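Local coordinates for periplasmic binding protein/LacI transcriptional regulator (PDB 5HQJ) that probably serves as the periplasmic sugar-binding component of an ABC transporter and binds alpha-D-arabinopyranose between its two lobes, at residues 265-269 / 270-274; 39-42 / 43-47. One frame throughout, in Å; residues are numbered along the deposited sequence.

Contact 1: residues 265-269 / 270-274; sequences MVQRP and VTMGS. With 64K (alpha-D-arabinopyranose), chain B.
Gln267 meets the methyl end of selenomethionine Met272, whose CE lies 3.5 Å from Gln267 OE1 and 3.8 Å from Gln267 CB, the two side chains running at a slant to each other. With CG beside its backbone N (chi1 -50°) and the chain extended beyond it, Gln267 carries its carboxamide to the sugar. There NE2 donates to O2 of the arabinopyranose over 2.9 Å, nearly straight at 174°. NE2 also gives a hydrogen bond to Asp247 OD1, while OE1 pairs with Thr130 OG1. Three polar partners, spread over both ends of the amide, fix its flip state and its rotation.

At Arg268 the chain passes from strand 263-266 of the mixed sheet to helix 269-284 of the parallel-sheet lobe, where Pro269 touches Asp44 and Cys45 of helix 42-56. This is one of the interdomain hinge crossings expected of a type I periplasmic binding protein. Arg268 occupies the N-cap position, and its carbonyl O receives Met272 N at 2.9 Å, in the carbonyl plane, with an N-H...O angle of 161°. Met272 CG comes to 3.3 Å from that same oxygen. At the root of its side chain, Arg268 CB rests 3.9 Å from Thr271 CB; Arg268 NH1 is hydrogen-bonded to Thr296 O, and Thr271 OG1 to Lys311 O.

Pro269 opens the helix, where lack of an N-H costs no helical hydrogen bond. Its O accepts Gly273 N over 3.1 Å, the donor tilted from the carbonyl plane, and Met272 CB lies 3.5 Å from this O.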
HETATM    1  N   MSE A 265      -8.087   7.306  -1.310  1.00 10.49           N
HETATM    2  CA  MSE A 265      -7.611   7.024   0.039  1.00 14.28           C
HETATM    3  C   MSE A 265      -6.102   7.214   0.044  1.00 12.37           C
HETATM    4  O   MSE A 265      -5.418   6.457  -0.653  1.00 11.97           O
HETATM    5  CB  MSE A 265      -7.979   5.597   0.481  1.00 14.30           C
HETATM    6  CG  MSE A 265      -9.452   5.262   0.377  1.00 17.10           C
HETATM    7 SE   MSE A 265     -10.431   6.203   1.767  1.00 26.78          SE
HETATM    8  CE  MSE A 265      -9.920   5.145   3.315  1.00 16.81           C
ATOM      9  N   VAL A 266      -5.600   8.204   0.807  1.00 12.89           N
ATOM     10  CA  VAL A 266      -4.185   8.512   0.842  1.00 11.92           C
ATOM     11  C   VAL A 266      -3.629   8.047   2.165  1.00 11.14           C
ATOM     12  O   VAL A 266      -4.078   8.490   3.203  1.00 11.99           O
ATOM     13  CB  VAL A 266      -3.912   9.989   0.616  1.00 11.62           C
ATOM     14  CG1 VAL A 266      -2.398  10.233   0.545  1.00 13.95           C
ATOM     15  CG2 VAL A 266      -4.613  10.461  -0.671  1.00 15.69           C
ATOM     16  N   GLN A 267      -2.667   7.136   2.106  1.00 11.74           N
ATOM     17  CA  GLN A 267      -1.980   6.615   3.276  1.00 10.16           C
ATOM     18  C   GLN A 267      -0.921   7.661   3.682  1.00 11.05           C
ATOM     19  O   GLN A 267      -0.938   8.758   3.149  1.00 12.64           O
ATOM     20  CB  GLN A 267      -1.359   5.253   2.966  1.00 10.48           C
ATOM     21  CG  GLN A 267      -2.293   4.255   2.325  1.00 11.72           C
ATOM     22  CD  GLN A 267      -1.562   2.972   2.106  1.00 14.85           C
ATOM     23  OE1 GLN A 267      -1.206   2.288   3.050  1.00 11.99           O
ATOM     24  NE2 GLN A 267      -1.309   2.637   0.833  1.00 12.65           N
ATOM     25  N   ARG A 268      -0.048   7.332   4.632  1.00 10.74           N
ATOM     26  CA  ARG A 268       1.048   8.198   5.021  1.00 10.99           C
ATOM     27  C   ARG A 268       2.405   7.502   4.791  1.00 14.67           C
ATOM     28  O   ARG A 268       3.079   7.124   5.719  1.00 11.45           O
ATOM     29  CB  ARG A 268       0.867   8.648   6.494  1.00 11.30           C
ATOM     30  CG  ARG A 268      -0.354   9.538   6.726  1.00 12.04           C
ATOM     31  CD  ARG A 268      -0.254  10.389   7.959  1.00 15.12           C
ATOM     32  NE  ARG A 268      -1.307  11.398   7.940  1.00 21.15           N
ATOM     33  CZ  ARG A 268      -2.552  11.182   8.343  1.00 20.91           C
ATOM     34  NH1 ARG A 268      -2.898  10.000   8.816  1.00 15.14           N
ATOM     35  NH2 ARG A 268      -3.439  12.154   8.274  1.00 21.69           N
ATOM     36  N   PRO A 269       2.794   7.301   3.512  1.00 12.78           N
ATOM     37  CA  PRO A 269       4.025   6.554   3.192  1.00 11.50           C
ATOM     38  C   PRO A 269       5.317   7.254   3.672  1.00 11.60           C
ATOM     39  O   PRO A 269       6.286   6.609   4.063  1.00 12.01           O
ATOM     40  CB  PRO A 269       3.960   6.431   1.649  1.00 10.99           C
ATOM     41  CG  PRO A 269       3.028   7.520   1.187  1.00 12.44           C
ATOM     42  CD  PRO A 269       2.015   7.638   2.309  1.00 14.19           C
ATOM     43  N   VAL A 270       5.342   8.589   3.618  1.00 12.91           N
ATOM     44  CA  VAL A 270       6.501   9.347   4.074  1.00 12.13           C
ATOM     45  C   VAL A 270       6.688   9.080   5.564  1.00 13.81           C
ATOM     46  O   VAL A 270       7.788   8.792   6.019  1.00 15.03           O
ATOM     47  CB  VAL A 270       6.343  10.877   3.826  1.00 12.26           C
ATOM     48  CG1 VAL A 270       7.604  11.576   4.230  1.00 13.58           C
ATOM     49  CG2 VAL A 270       6.086  11.138   2.399  1.00 12.32           C
ATOM     50  N   THR A 271       5.601   9.245   6.326  1.00 12.31           N
ATOM     51  CA  THR A 271       5.578   9.024   7.745  1.00 13.15           C
ATOM     52  C   THR A 271       5.967   7.565   8.070  1.00 13.59           C
ATOM     53  O   THR A 271       6.702   7.314   9.029  1.00 14.46           O
ATOM     54  CB  THR A 271       4.167   9.411   8.343  1.00 15.21           C
ATOM     55  OG1 THR A 271       3.963  10.831   8.270  1.00 16.03           O
ATOM     56  CG2 THR A 271       4.045   8.968   9.776  1.00 14.06           C
HETATM   57  N   MSE A 272       5.468   6.596   7.307  1.00 12.28           N
HETATM   58  CA  MSE A 272       5.904   5.209   7.496  1.00 12.37           C
HETATM   59  C   MSE A 272       7.426   5.055   7.415  1.00 16.00           C
HETATM   60  O   MSE A 272       8.033   4.401   8.260  1.00 13.01           O
HETATM   61  CB  MSE A 272       5.258   4.265   6.469  1.00 11.96           C
HETATM   62  CG  MSE A 272       3.756   4.029   6.619  1.00 12.83           C
HETATM   63 SE   MSE A 272       3.257   2.867   5.162  1.00 21.15          SE
HETATM   64  CE  MSE A 272       1.494   3.590   4.812  1.00 14.13           C
ATOM     65  N   GLY A 273       8.048   5.627   6.393  1.00 12.92           N
ATOM     66  CA  GLY A 273       9.489   5.467   6.216  1.00 14.54           C
ATOM     67  C   GLY A 273      10.256   6.163   7.314  1.00 15.53           C
ATOM     68  O   GLY A 273      11.266   5.667   7.843  1.00 15.66           O
ATOM     69  N   SER A 274       9.773   7.340   7.697  1.00 13.52           N
ATOM     70  CA  SER A 274      10.394   8.066   8.776  1.00 19.05           C
ATOM     71  C   SER A 274      10.343   7.299  10.109  1.00 15.96           C
ATOM     72  O   SER A 274      11.353   7.115  10.808  1.00 15.29           O
ATOM     73  CB  SER A 274       9.683   9.417   8.921  1.00 18.63           C
ATOM     74  OG  SER A 274      10.432  10.239   9.750  1.00 25.34           O
TER
HETATM   75  O2  64K B 401      -0.006   0.131   0.352  1.00 16.25           O
HETATM   76  C2  64K B 401       0.150  -0.371  -1.019  1.00 23.94           C
HETATM   77  C3  64K B 401      -0.107   0.774  -1.945  1.00 16.72           C
HETATM   78  O3  64K B 401      -1.496   1.018  -1.989  1.00 17.68           O
HETATM   79  C4  64K B 401       0.313   0.459  -3.376  1.00 25.40           C
HETATM   80  O4  64K B 401      -0.527  -0.545  -3.976  1.00 27.04           O
HETATM   81  C5  64K B 401       1.684  -0.046  -3.390  1.00 16.43           C
HETATM   82  O5  64K B 401       1.735  -1.282  -2.635  1.00 16.05           O
HETATM   83  C1  64K B 401       1.544  -0.898  -1.210  1.00 22.94           C
HETATM   84  O1  64K B 401       1.697  -2.023  -0.434  1.00 12.46           O

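Contact 2: residues 39-42 / 43-47. With 64K (alpha-D-arabinopyranose), chain B.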
ATOM      1  N   VAL A  39       8.319   0.481  -7.346  1.00 22.41           N
ATOM      2  CA  VAL A  39       7.058   1.024  -7.846  1.00 19.14           C
ATOM      3  C   VAL A  39       6.753   2.380  -7.173  1.00 21.46           C
ATOM      4  O   VAL A  39       7.246   2.662  -6.090  1.00 20.45           O
ATOM      5  CB  VAL A  39       5.900   0.043  -7.598  1.00 23.94           C
ATOM      6  CG1 VAL A  39       6.064  -1.203  -8.439  1.00 31.88           C
ATOM      7  CG2 VAL A  39       5.843  -0.327  -6.161  1.00 24.18           C
ATOM      8  N   PRO A  40       5.923   3.215  -7.812  1.00 17.68           N
ATOM      9  CA  PRO A  40       5.795   4.643  -7.512  1.00 17.72           C
ATOM     10  C   PRO A  40       5.482   4.934  -6.084  1.00 19.14           C
ATOM     11  O   PRO A  40       6.071   5.832  -5.530  1.00 17.85           O
ATOM     12  CB  PRO A  40       4.653   5.103  -8.406  1.00 20.77           C
ATOM     13  CG  PRO A  40       4.653   4.112  -9.529  1.00 20.56           C
ATOM     14  CD  PRO A  40       5.156   2.829  -9.010  1.00 26.44           C
ATOM     15  N   PHE A  41       4.573   4.193  -5.483  1.00 19.72           N
ATOM     16  CA  PHE A  41       4.238   4.457  -4.090  1.00 16.89           C
ATOM     17  C   PHE A  41       5.435   4.552  -3.144  1.00 16.65           C
ATOM     18  O   PHE A  41       5.426   5.382  -2.222  1.00 16.09           O
ATOM     19  CB  PHE A  41       3.283   3.358  -3.617  1.00 17.26           C
ATOM     20  CG  PHE A  41       2.948   3.405  -2.136  1.00 13.20           C
ATOM     21  CD1 PHE A  41       1.929   4.227  -1.648  1.00 13.93           C
ATOM     22  CD2 PHE A  41       3.604   2.564  -1.253  1.00 18.08           C
ATOM     23  CE1 PHE A  41       1.588   4.224  -0.285  1.00 12.48           C
ATOM     24  CE2 PHE A  41       3.285   2.549   0.092  1.00 12.07           C
ATOM     25  CZ  PHE A  41       2.241   3.369   0.589  1.00 12.45           C
ATOM     26  N   PHE A  42       6.442   3.700  -3.332  1.00 15.63           N
ATOM     27  CA  PHE A  42       7.505   3.582  -2.338  1.00 14.73           C
ATOM     28  C   PHE A  42       8.548   4.674  -2.379  1.00 13.71           C
ATOM     29  O   PHE A  42       9.388   4.727  -1.479  1.00 14.55           O
ATOM     30  CB  PHE A  42       8.184   2.216  -2.471  1.00 17.66           C
ATOM     31  CG  PHE A  42       7.316   1.097  -1.994  1.00 22.06           C
ATOM     32  CD1 PHE A  42       7.211   0.839  -0.659  1.00 14.68           C
ATOM     33  CD2 PHE A  42       6.571   0.359  -2.884  1.00 15.70           C
ATOM     34  CE1 PHE A  42       6.376  -0.203  -0.194  1.00 18.34           C
ATOM     35  CE2 PHE A  42       5.757  -0.712  -2.464  1.00 18.06           C
ATOM     36  CZ  PHE A  42       5.635  -0.972  -1.113  1.00 20.98           C
ATOM     37  N   ASP A  43       8.529   5.489  -3.435  1.00 15.86           N
ATOM     38  CA  ASP A  43       9.413   6.650  -3.499  1.00 14.67           C
ATOM     39  C   ASP A  43       9.197   7.490  -2.254  1.00 18.57           C
ATOM     40  O   ASP A  43      10.152   7.996  -1.671  1.00 13.28           O
ATOM     41  CB  ASP A  43       9.161   7.473  -4.770  1.00 13.02           C
ATOM     42  CG  ASP A  43       9.843   6.878  -6.010  1.00 12.69           C
ATOM     43  OD1 ASP A  43      10.457   5.781  -5.937  1.00 16.59           O
ATOM     44  OD2 ASP A  43       9.747   7.525  -7.084  1.00 18.94           O
ATOM     45  N   ASP A  44       7.958   7.635  -1.804  1.00 13.62           N
ATOM     46  CA  ASP A  44       7.694   8.434  -0.600  1.00 13.37           C
ATOM     47  C   ASP A  44       8.270   7.767   0.649  1.00 12.92           C
ATOM     48  O   ASP A  44       8.730   8.442   1.568  1.00 12.22           O
ATOM     49  CB  ASP A  44       6.194   8.649  -0.379  1.00 12.82           C
ATOM     50  CG  ASP A  44       5.608   9.848  -1.157  1.00 15.03           C
ATOM     51  OD1 ASP A  44       6.345  10.804  -1.472  1.00 13.73           O
ATOM     52  OD2 ASP A  44       4.375   9.824  -1.419  1.00 14.24           O
ATOM     53  N   CYS A  45       8.205   6.444   0.714  1.00 11.33           N
ATOM     54  CA  CYS A  45       8.753   5.739   1.851  1.00 11.76           C
ATOM     55  C   CYS A  45      10.257   5.912   1.944  1.00 16.13           C
ATOM     56  O   CYS A  45      10.809   6.137   3.032  1.00 14.03           O
ATOM     57  CB  CYS A  45       8.393   4.249   1.737  1.00 14.26           C
ATOM     58  SG  CYS A  45       6.616   3.881   1.725  1.00 14.61           S
ATOM     59  N   ASN A  46      10.913   5.796   0.790  1.00 16.72           N
ATOM     60  CA  ASN A  46      12.319   6.121   0.659  1.00 13.53           C
ATOM     61  C   ASN A  46      12.606   7.541   1.130  1.00 14.73           C
ATOM     62  O   ASN A  46      13.499   7.760   1.946  1.00 14.19           O
ATOM     63  CB  ASN A  46      12.744   5.914  -0.799  1.00 17.38           C
ATOM     64  CG  ASN A  46      14.253   5.879  -0.985  1.00 21.17           C
ATOM     65  OD1 ASN A  46      15.017   5.835  -0.022  1.00 17.20           O
ATOM     66  ND2 ASN A  46      14.681   5.838  -2.241  1.00 23.67           N
ATOM     67  N   LYS A  47      11.878   8.523   0.610  1.00 12.62           N
ATOM     68  CA  LYS A  47      12.079   9.919   1.049  1.00 13.18           C
ATOM     69  C   LYS A  47      12.020  10.096   2.584  1.00 16.80           C
ATOM     70  O   LYS A  47      12.941  10.673   3.200  1.00 18.12           O
ATOM     71  CB  LYS A  47      11.047  10.810   0.374  1.00 13.21           C
ATOM     72  CG  LYS A  47      11.069  12.253   0.851  1.00 36.89           C
ATOM     73  CD  LYS A  47      10.052  13.077   0.112  1.00 64.79           C
ATOM     74  CE  LYS A  47      10.082  14.500   0.590  1.00102.89           C
ATOM     75  NZ  LYS A  47       8.999  15.282  -0.042  1.00141.52           N
TER
HETATM   76  O2  64K B 401      -0.006   0.131   0.352  1.00 16.25           O
HETATM   77  C2  64K B 401       0.150  -0.371  -1.019  1.00 23.94           C
HETATM   78  C3  64K B 401      -0.107   0.774  -1.945  1.00 16.72           C
HETATM   79  O3  64K B 401      -1.496   1.018  -1.989  1.00 17.68           O
HETATM   80  C4  64K B 401       0.313   0.459  -3.376  1.00 25.40           C
HETATM   81  O4  64K B 401      -0.527  -0.545  -3.976  1.00 27.04           O
HETATM   82  C5  64K B 401       1.684  -0.046  -3.390  1.00 16.43           C
HETATM   83  O5  64K B 401       1.735  -1.282  -2.635  1.00 16.05           O
HETATM   84  C1  64K B 401       1.544  -0.898  -1.210  1.00 22.94           C
HETATM   85  O1  64K B 401       1.697  -2.023  -0.434  1.00 12.46           O
HETATM   86  O   HOH W   1       9.945   3.111  -5.461  1.00 19.89           O
HETATM   87  O   HOH W   2       5.860   8.064  -3.883  1.00 18.35           O
HETATM   88  O   HOH W   3       3.248   7.392  -2.200  1.00 16.94           O
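Cys45 sets its sulfur against two consecutive aromatic rings, Phe41 and Phe42, at the wall of the sugar pocket. Here the loop after strand 30-34 leads into helix 42-56, the first of the parallel-sheet lobe in a type I periplasmic binding protein fold. SG is 3.9 Å from Phe41 CE2 and 3.9 Å from Phe42 CD1. Both sulfur-aromatic approaches are oblique, 43° off the Phe41 normal and 59° off that of Phe42.

Aromatic packing continues to the ligand. The Phe41 ring stands nearly perpendicular to that of Phe42, edge toward its face, Phe41 CD2 lying 3.8 Å above the Phe42 ring centre, while Val39 CG2 borders the latter ring in its plane. With CG anti to the backbone N (chi1 174°), Phe41 offers a face to the arabinopyranose: sugar C3 sits 3.9 Å above the middle of the ring, its C-H directed at the ring in a CH-pi contact.

Backbone hydrogen bonds join loop to helix. Asn46 N reaches Phe42 O at 2.9 Å, the four-residue span of an alpha-helix; Asp43 N meets Pro40 O at 3.2 Å, from above the carbonyl plane, and a weak bond joins Asp44 N to Phe41 O, each spanning three.

Charge and water meet the carboxylates. Asp44 OD2 forms a salt bridge with Lys311, and a single water donates to both Val39 O and Asp43 OD1, each 2.8 Å from the water oxygen.

In the fold
Contact 2 comes first along the chain, in the loop after strand 30-34 of the parallel sheet and the first turn of helix 42-56. Contact 1 follows much later, where strand 263-266 of the mixed sheet gives way to helix 269-284. Their centres are about 9 Å apart. Both helices belong to the parallel-sheet lobe, and the start of helix 269-284 lies against the start of helix 42-56 and the loop before it: Pro269 CB is 3.7 Å from Phe41 CZ, and Pro269 O is 3.6 Å from Cys45 SG. Residues 265-269 supply a polar donor and residues 39-42 an aromatic face to the same sugar, consistent with a hinge crossing beside the cleft.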